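Periplasmic binding protein/LacI transcriptional regulator (Burkholderia multivorans, PDB 4YLE) probably binds a simple sugar in the periplasm and delivers it to an ABC transporter for uptake into the cell. Local coordinates at residues 46-57 with 277-288. Sequence-based numbering, arbitrary orientation.
Sequences FFLTMENGAKEY and QYAAKQAVFGID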
ATOM      1  N   PHE A  46       6.577   3.266   5.244  1.00 19.11           N
ATOM      2  CA  PHE A  46       5.547   2.251   5.406  1.00 17.53           C
ATOM      3  C   PHE A  46       6.162   0.851   5.506  1.00 17.44           C
ATOM      4  O   PHE A  46       5.805   0.046   6.376  1.00 16.09           O
ATOM      5  CB  PHE A  46       4.579   2.314   4.237  1.00 17.40           C
ATOM      6  CG  PHE A  46       3.466   1.293   4.315  1.00 16.21           C
ATOM      7  CD1 PHE A  46       2.334   1.522   5.084  1.00 15.66           C
ATOM      8  CD2 PHE A  46       3.543   0.117   3.587  1.00 16.06           C
ATOM      9  CE1 PHE A  46       1.310   0.574   5.141  1.00 15.19           C
ATOM     10  CE2 PHE A  46       2.535  -0.814   3.619  1.00 16.40           C
ATOM     11  CZ  PHE A  46       1.414  -0.599   4.408  1.00 15.34           C
ATOM     12  N   PHE A  47       7.089   0.540   4.610  1.00 17.98           N
ATOM     13  CA  PHE A  47       7.685  -0.783   4.622  1.00 18.03           C
ATOM     14  C   PHE A  47       8.748  -0.935   5.665  1.00 19.84           C
ATOM     15  O   PHE A  47       8.960  -2.053   6.173  1.00 18.16           O
ATOM     16  CB  PHE A  47       8.180  -1.121   3.220  1.00 19.13           C
ATOM     17  CG  PHE A  47       7.048  -1.285   2.270  1.00 18.73           C
ATOM     18  CD1 PHE A  47       6.190  -2.363   2.403  1.00 17.76           C
ATOM     19  CD2 PHE A  47       6.782  -0.333   1.314  1.00 19.52           C
ATOM     20  CE1 PHE A  47       5.098  -2.493   1.559  1.00 20.52           C
ATOM     21  CE2 PHE A  47       5.694  -0.458   0.470  1.00 19.39           C
ATOM     22  CZ  PHE A  47       4.844  -1.529   0.611  1.00 18.52           C
ATOM     23  N   LEU A  48       9.434   0.155   6.013  1.00 20.00           N
ATOM     24  CA  LEU A  48      10.389   0.063   7.105  1.00 21.86           C
ATOM     25  C   LEU A  48       9.647  -0.245   8.404  1.00 22.65           C
ATOM     26  O   LEU A  48      10.101  -1.079   9.184  1.00 20.52           O
ATOM     27  CB  LEU A  48      11.217   1.332   7.207  1.00 27.75           C
ATOM     28  CG  LEU A  48      11.971   1.591   5.893  1.00 32.69           C
ATOM     29  CD1 LEU A  48      12.798   2.839   6.072  1.00 32.51           C
ATOM     30  CD2 LEU A  48      12.860   0.407   5.440  1.00 30.88           C
ATOM     31  N   THR A  49       8.475   0.365   8.584  1.00 20.93           N
ATOM     32  CA  THR A  49       7.605   0.096   9.730  1.00 21.42           C
ATOM     33  C   THR A  49       7.110  -1.348   9.716  1.00 21.81           C
ATOM     34  O   THR A  49       7.100  -2.046  10.737  1.00 19.11           O
ATOM     35  CB  THR A  49       6.412   1.062   9.721  1.00 20.30           C
ATOM     36  OG1 THR A  49       6.892   2.377  10.023  1.00 21.54           O
ATOM     37  CG2 THR A  49       5.359   0.668  10.759  1.00 23.41           C
HETATM   38  N   MSE A  50       6.728  -1.810   8.539  1.00 16.64           N
HETATM   39  CA  MSE A  50       6.313  -3.186   8.357  1.00 16.61           C
HETATM   40  C   MSE A  50       7.440  -4.138   8.732  1.00 18.24           C
HETATM   41  O   MSE A  50       7.213  -5.089   9.486  1.00 18.24           O
HETATM   42  CB  MSE A  50       5.894  -3.449   6.906  1.00 17.81           C
HETATM   43  CG  MSE A  50       5.400  -4.841   6.677  1.00 16.46           C
HETATM   44 SE   MSE A  50       4.990  -5.224   4.813  1.00 22.25          SE
HETATM   45  CE  MSE A  50       3.336  -4.239   4.767  1.00 18.71           C
ATOM     46  N   GLU A  51       8.629  -3.891   8.186  1.00 18.41           N
ATOM     47  CA  GLU A  51       9.807  -4.730   8.439  1.00 17.55           C
ATOM     48  C   GLU A  51      10.139  -4.785   9.916  1.00 22.44           C
ATOM     49  O   GLU A  51      10.383  -5.868  10.463  1.00 20.66           O
ATOM     50  CB  GLU A  51      11.010  -4.211   7.634  1.00 19.94           C
ATOM     51  CG  GLU A  51      12.181  -5.143   7.635  1.00 23.71           C
ATOM     52  CD  GLU A  51      13.377  -4.589   6.878  1.00 34.68           C
ATOM     53  OE1 GLU A  51      13.582  -3.362   6.915  1.00 27.79           O
ATOM     54  OE2 GLU A  51      14.096  -5.388   6.245  1.00 43.65           O
ATOM     55  N   ASN A  52      10.102  -3.636  10.580  1.00 25.59           N
ATOM     56  CA  ASN A  52      10.425  -3.611  11.997  1.00 24.89           C
ATOM     57  C   ASN A  52       9.436  -4.470  12.772  1.00 17.77           C
ATOM     58  O   ASN A  52       9.838  -5.238  13.646  1.00 23.87           O
ATOM     59  CB  ASN A  52      10.434  -2.185  12.541  1.00 31.67           C
ATOM     60  CG  ASN A  52      11.592  -1.378  12.008  1.00 42.46           C
ATOM     61  OD1 ASN A  52      12.643  -1.931  11.672  1.00 36.53           O
ATOM     62  ND2 ASN A  52      11.403  -0.065  11.912  1.00 55.44           N
ATOM     63  N   GLY A  53       8.157  -4.357  12.434  1.00 15.73           N
ATOM     64  CA  GLY A  53       7.116  -5.155  13.062  1.00 19.60           C
ATOM     65  C   GLY A  53       7.337  -6.648  12.921  1.00 23.49           C
ATOM     66  O   GLY A  53       7.216  -7.418  13.871  1.00 18.96           O
ATOM     67  N   ALA A  54       7.649  -7.064  11.708  1.00 14.85           N
ATOM     68  CA  ALA A  54       7.899  -8.466  11.413  1.00 16.79           C
ATOM     69  C   ALA A  54       9.096  -8.968  12.205  1.00 18.10           C
ATOM     70  O   ALA A  54       9.063 -10.050  12.784  1.00 21.46           O
ATOM     71  CB  ALA A  54       8.148  -8.650   9.934  1.00 17.44           C
ATOM     72  N   LYS A  55      10.166  -8.185  12.216  1.00 18.86           N
ATOM     73  CA  LYS A  55      11.388  -8.583  12.892  1.00 22.64           C
ATOM     74  C   LYS A  55      11.159  -8.674  14.398  1.00 23.83           C
ATOM     75  O   LYS A  55      11.644  -9.606  15.053  1.00 24.69           O
ATOM     76  CB  LYS A  55      12.527  -7.618  12.549  1.00 23.48           C
ATOM     77  CG  LYS A  55      13.039  -7.776  11.107  1.00 25.27           C
ATOM     78  CD  LYS A  55      14.302  -6.939  10.899  1.00 33.02           C
ATOM     79  CE  LYS A  55      14.820  -7.004   9.469  1.00 48.20           C
ATOM     80  NZ  LYS A  55      15.125  -8.395   9.032  1.00 56.38           N
ATOM     81  N   GLU A  56      10.403  -7.734  14.946  1.00 23.25           N
ATOM     82  CA  GLU A  56      10.081  -7.783  16.368  1.00 27.47           C
ATOM     83  C   GLU A  56       9.256  -9.015  16.702  1.00 21.58           C
ATOM     84  O   GLU A  56       9.478  -9.680  17.728  1.00 25.33           O
ATOM     85  CB  GLU A  56       9.364  -6.518  16.760  1.00 28.15           C
ATOM     86  CG  GLU A  56      10.328  -5.362  16.799  1.00 35.16           C
ATOM     87  CD  GLU A  56       9.644  -4.036  16.683  1.00 49.49           C
ATOM     88  OE1 GLU A  56       8.409  -4.018  16.863  1.00 46.85           O
ATOM     89  OE2 GLU A  56      10.341  -3.024  16.413  1.00 58.08           O
ATOM     90  N   TYR A  57       8.342  -9.342  15.811  1.00 16.74           N
ATOM     91  CA  TYR A  57       7.532 -10.545  15.955  1.00 20.98           C
ATOM     92  C   TYR A  57       8.386 -11.810  15.935  1.00 23.68           C
ATOM     93  O   TYR A  57       8.184 -12.702  16.752  1.00 17.11           O
ATOM     94  CB  TYR A  57       6.486 -10.619  14.859  1.00 20.82           C
ATOM     95  CG  TYR A  57       5.502 -11.738  15.057  1.00 18.83           C
ATOM     96  CD1 TYR A  57       4.714 -11.768  16.200  1.00 26.70           C
ATOM     97  CD2 TYR A  57       5.372 -12.754  14.141  1.00 23.92           C
ATOM     98  CE1 TYR A  57       3.816 -12.768  16.413  1.00 27.53           C
ATOM     99  CE2 TYR A  57       4.462 -13.781  14.347  1.00 25.51           C
ATOM    100  CZ  TYR A  57       3.688 -13.763  15.498  1.00 23.61           C
ATOM    101  OH  TYR A  57       2.764 -14.743  15.764  1.00 32.29           O
ATOM    102  N   GLN A 277      -3.169   2.052   8.132  1.00 15.42           N
ATOM    103  CA  GLN A 277      -3.577   0.725   7.634  1.00 17.99           C
ATOM    104  C   GLN A 277      -2.682  -0.359   8.211  1.00 17.84           C
ATOM    105  O   GLN A 277      -2.701  -1.508   7.740  1.00 14.67           O
ATOM    106  CB  GLN A 277      -3.566   0.663   6.098  1.00 17.82           C
ATOM    107  CG  GLN A 277      -2.195   0.936   5.489  1.00 15.62           C
ATOM    108  CD  GLN A 277      -2.052   0.478   4.045  1.00 19.20           C
ATOM    109  OE1 GLN A 277      -2.592  -0.547   3.663  1.00 16.38           O
ATOM    110  NE2 GLN A 277      -1.301   1.229   3.246  1.00 16.24           N
ATOM    111  N   TYR A 278      -1.911  -0.006   9.234  1.00 14.31           N
ATOM    112  CA  TYR A 278      -1.263  -0.997  10.080  1.00 12.27           C
ATOM    113  C   TYR A 278      -0.361  -1.974   9.324  1.00 14.86           C
ATOM    114  O   TYR A 278      -0.608  -3.200   9.216  1.00 14.26           O
ATOM    115  CB  TYR A 278      -2.344  -1.708  10.870  1.00 16.25           C
ATOM    116  CG  TYR A 278      -3.184  -0.698  11.640  1.00 15.47           C
ATOM    117  CD1 TYR A 278      -2.608   0.077  12.635  1.00 16.52           C
ATOM    118  CD2 TYR A 278      -4.536  -0.525  11.386  1.00 16.40           C
ATOM    119  CE1 TYR A 278      -3.358   1.013  13.345  1.00 19.21           C
ATOM    120  CE2 TYR A 278      -5.298   0.404  12.111  1.00 17.96           C
ATOM    121  CZ  TYR A 278      -4.701   1.166  13.078  1.00 22.42           C
ATOM    122  OH  TYR A 278      -5.448   2.083  13.817  1.00 27.33           O
ATOM    123  N   ALA A 279       0.746  -1.422   8.870  1.00 14.22           N
ATOM    124  CA  ALA A 279       1.746  -2.171   8.127  1.00 13.09           C
ATOM    125  C   ALA A 279       2.274  -3.401   8.860  1.00 12.95           C
ATOM    126  O   ALA A 279       2.381  -4.500   8.285  1.00 14.94           O
ATOM    127  CB  ALA A 279       2.879  -1.256   7.780  1.00 16.29           C
ATOM    128  N   ALA A 280       2.637  -3.209  10.120  1.00 11.74           N
ATOM    129  CA  ALA A 280       3.246  -4.251  10.902  1.00 12.16           C
ATOM    130  C   ALA A 280       2.212  -5.360  11.074  1.00 15.66           C
ATOM    131  O   ALA A 280       2.548  -6.519  11.001  1.00 15.06           O
ATOM    132  CB  ALA A 280       3.695  -3.727  12.242  1.00 14.99           C
ATOM    133  N   LYS A 281       0.966  -4.987  11.345  1.00 13.26           N
ATOM    134  CA  LYS A 281      -0.103  -5.977  11.485  1.00 13.94           C
ATOM    135  C   LYS A 281      -0.243  -6.825  10.227  1.00 14.04           C
ATOM    136  O   LYS A 281      -0.375  -8.028  10.322  1.00 13.63           O
ATOM    137  CB  LYS A 281      -1.431  -5.288  11.798  1.00 15.27           C
ATOM    138  CG  LYS A 281      -2.613  -6.267  11.927  1.00 18.09           C
ATOM    139  CD  LYS A 281      -3.943  -5.516  11.800  1.00 24.92           C
ATOM    140  CE  LYS A 281      -4.394  -4.976  13.089  1.00 40.02           C
ATOM    141  NZ  LYS A 281      -4.773  -6.056  14.030  1.00 31.13           N
ATOM    142  N   GLN A 282      -0.202  -6.194   9.052  1.00 11.62           N
ATOM    143  CA  GLN A 282      -0.379  -6.951   7.812  1.00 11.93           C
ATOM    144  C   GLN A 282       0.688  -8.005   7.665  1.00 14.05           C
ATOM    145  O   GLN A 282       0.379  -9.192   7.326  1.00 15.07           O
ATOM    146  CB  GLN A 282      -0.386  -6.042   6.606  1.00 14.89           C
ATOM    147  CG  GLN A 282      -1.575  -5.122   6.571  1.00 17.17           C
ATOM    148  CD  GLN A 282      -1.622  -4.342   5.297  1.00 15.31           C
ATOM    149  OE1 GLN A 282      -1.561  -4.911   4.217  1.00 16.32           O
ATOM    150  NE2 GLN A 282      -1.769  -3.023   5.408  1.00 14.43           N
ATOM    151  N   ALA A 283       1.937  -7.636   7.958  1.00 12.75           N
ATOM    152  CA  ALA A 283       3.031  -8.584   7.813  1.00 13.64           C
ATOM    153  C   ALA A 283       2.937  -9.683   8.879  1.00 14.70           C
ATOM    154  O   ALA A 283       3.174 -10.860   8.590  1.00 18.13           O
ATOM    155  CB  ALA A 283       4.348  -7.906   7.899  1.00 13.09           C
ATOM    156  N   VAL A 284       2.645  -9.307  10.116  1.00 12.67           N
ATOM    157  CA  VAL A 284       2.568 -10.291  11.178  1.00 13.69           C
ATOM    158  C   VAL A 284       1.419 -11.278  10.908  1.00 17.95           C
ATOM    159  O   VAL A 284       1.599 -12.491  11.045  1.00 15.86           O
ATOM    160  CB  VAL A 284       2.407  -9.628  12.575  1.00 15.31           C
ATOM    161  CG1 VAL A 284       2.053 -10.638  13.653  1.00 19.83           C
ATOM    162  CG2 VAL A 284       3.722  -8.905  12.951  1.00 14.59           C
ATOM    163  N   PHE A 285       0.277 -10.777  10.477  1.00 15.66           N
ATOM    164  CA  PHE A 285      -0.887 -11.639  10.271  1.00 16.72           C
ATOM    165  C   PHE A 285      -0.604 -12.474   9.023  1.00 15.91           C
ATOM    166  O   PHE A 285      -1.027 -13.610   8.905  1.00 17.07           O
ATOM    167  CB  PHE A 285      -2.178 -10.830  10.102  1.00 18.59           C
ATOM    168  CG  PHE A 285      -2.812 -10.353  11.378  1.00 23.00           C
ATOM    169  CD1 PHE A 285      -2.076 -10.127  12.533  1.00 21.08           C
ATOM    170  CD2 PHE A 285      -4.164 -10.073  11.396  1.00 26.61           C
ATOM    171  CE1 PHE A 285      -2.690  -9.655  13.679  1.00 27.05           C
ATOM    172  CE2 PHE A 285      -4.774  -9.619  12.528  1.00 28.43           C
ATOM    173  CZ  PHE A 285      -4.039  -9.410  13.670  1.00 30.68           C
ATOM    174  N   GLY A 286       0.114 -11.903   8.060  1.00 16.06           N
ATOM    175  CA  GLY A 286       0.511 -12.684   6.901  1.00 19.17           C
ATOM    176  C   GLY A 286       1.398 -13.858   7.297  1.00 22.17           C
ATOM    177  O   GLY A 286       1.187 -14.992   6.856  1.00 19.84           O
ATOM    178  N   ILE A 287       2.428 -13.564   8.088  1.00 15.50           N
ATOM    179  CA  ILE A 287       3.334 -14.593   8.600  1.00 16.07           C
ATOM    180  C   ILE A 287       2.536 -15.641   9.395  1.00 21.62           C
ATOM    181  O   ILE A 287       2.698 -16.838   9.170  1.00 22.91           O
ATOM    182  CB  ILE A 287       4.444 -13.971   9.474  1.00 19.30           C
ATOM    183  CG1 ILE A 287       5.376 -13.125   8.611  1.00 15.72           C
ATOM    184  CG2 ILE A 287       5.247 -15.066  10.186  1.00 18.44           C
ATOM    185  CD1 ILE A 287       6.270 -12.154   9.385  1.00 21.06           C
ATOM    186  N   ASP A 288       1.654 -15.202  10.288  1.00 17.41           N
ATOM    187  CA  ASP A 288       0.870 -16.147  11.104  1.00 17.87           C
ATOM    188  C   ASP A 288       0.012 -17.057  10.235  1.00 18.73           C
ATOM    189  O   ASP A 288      -0.093 -18.268  10.494  1.00 23.07           O
ATOM    190  CB  ASP A 288      -0.026 -15.413  12.096  1.00 23.79           C
ATOM    191  CG  ASP A 288       0.669 -15.093  13.407  1.00 51.50           C
ATOM    192  OD1 ASP A 288       1.776 -15.631  13.665  1.00 49.13           O
ATOM    193  OD2 ASP A 288       0.075 -14.306  14.189  1.00 53.07           O
TER
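Val284 and Ala279 each set a methyl over the face of an aromatic ring, Tyr57 and Phe46 respectively, in CH-pi contacts. Val284 CG1 stands almost centrally over the Tyr57 ring, 4° off its normal, while Val284 CG2 rests against Tyr57 CB; a beta-branched residue can thus fill both places. Ala279 CB meets the Phe46 ring nearer its rim. With its CG anti to the backbone N, Phe46 also reaches Gln277, whose side chain crosses it at about a right angle and brings NE2 to 3.3 Å from Phe46 CE1.

In the middle the axes approach to 7.5 Å, crossing at -45°. Gly53 has no side chain to hold off Ala280, whose CB sits 3.8 Å from Gly53 CA. The long, unbranched selenomethionine Met50 runs past Ala279 and Ala283, whose single methyls leave it room, and the small Ala54 lets Ile287 CD1 come close. Both helices flank the same sheet of one lobe of the periplasmic binding protein fold, Met50 and Ala54 also touching its strand 34-39.

Polar contacts lie toward the ends. Tyr57 OH donates a hydrogen bond to Asp288 OD1, at 2.5 Å shorter than usual, the carboxylate turned 74° from the ring. Gln282 NE2 bonds both backbone O and amide OE1 of Gln277, from above each carbonyl plane; the OE1 bond and those from Gln277 NE2 to Asp257 and the unidentified ligand help fix the amide's rotation.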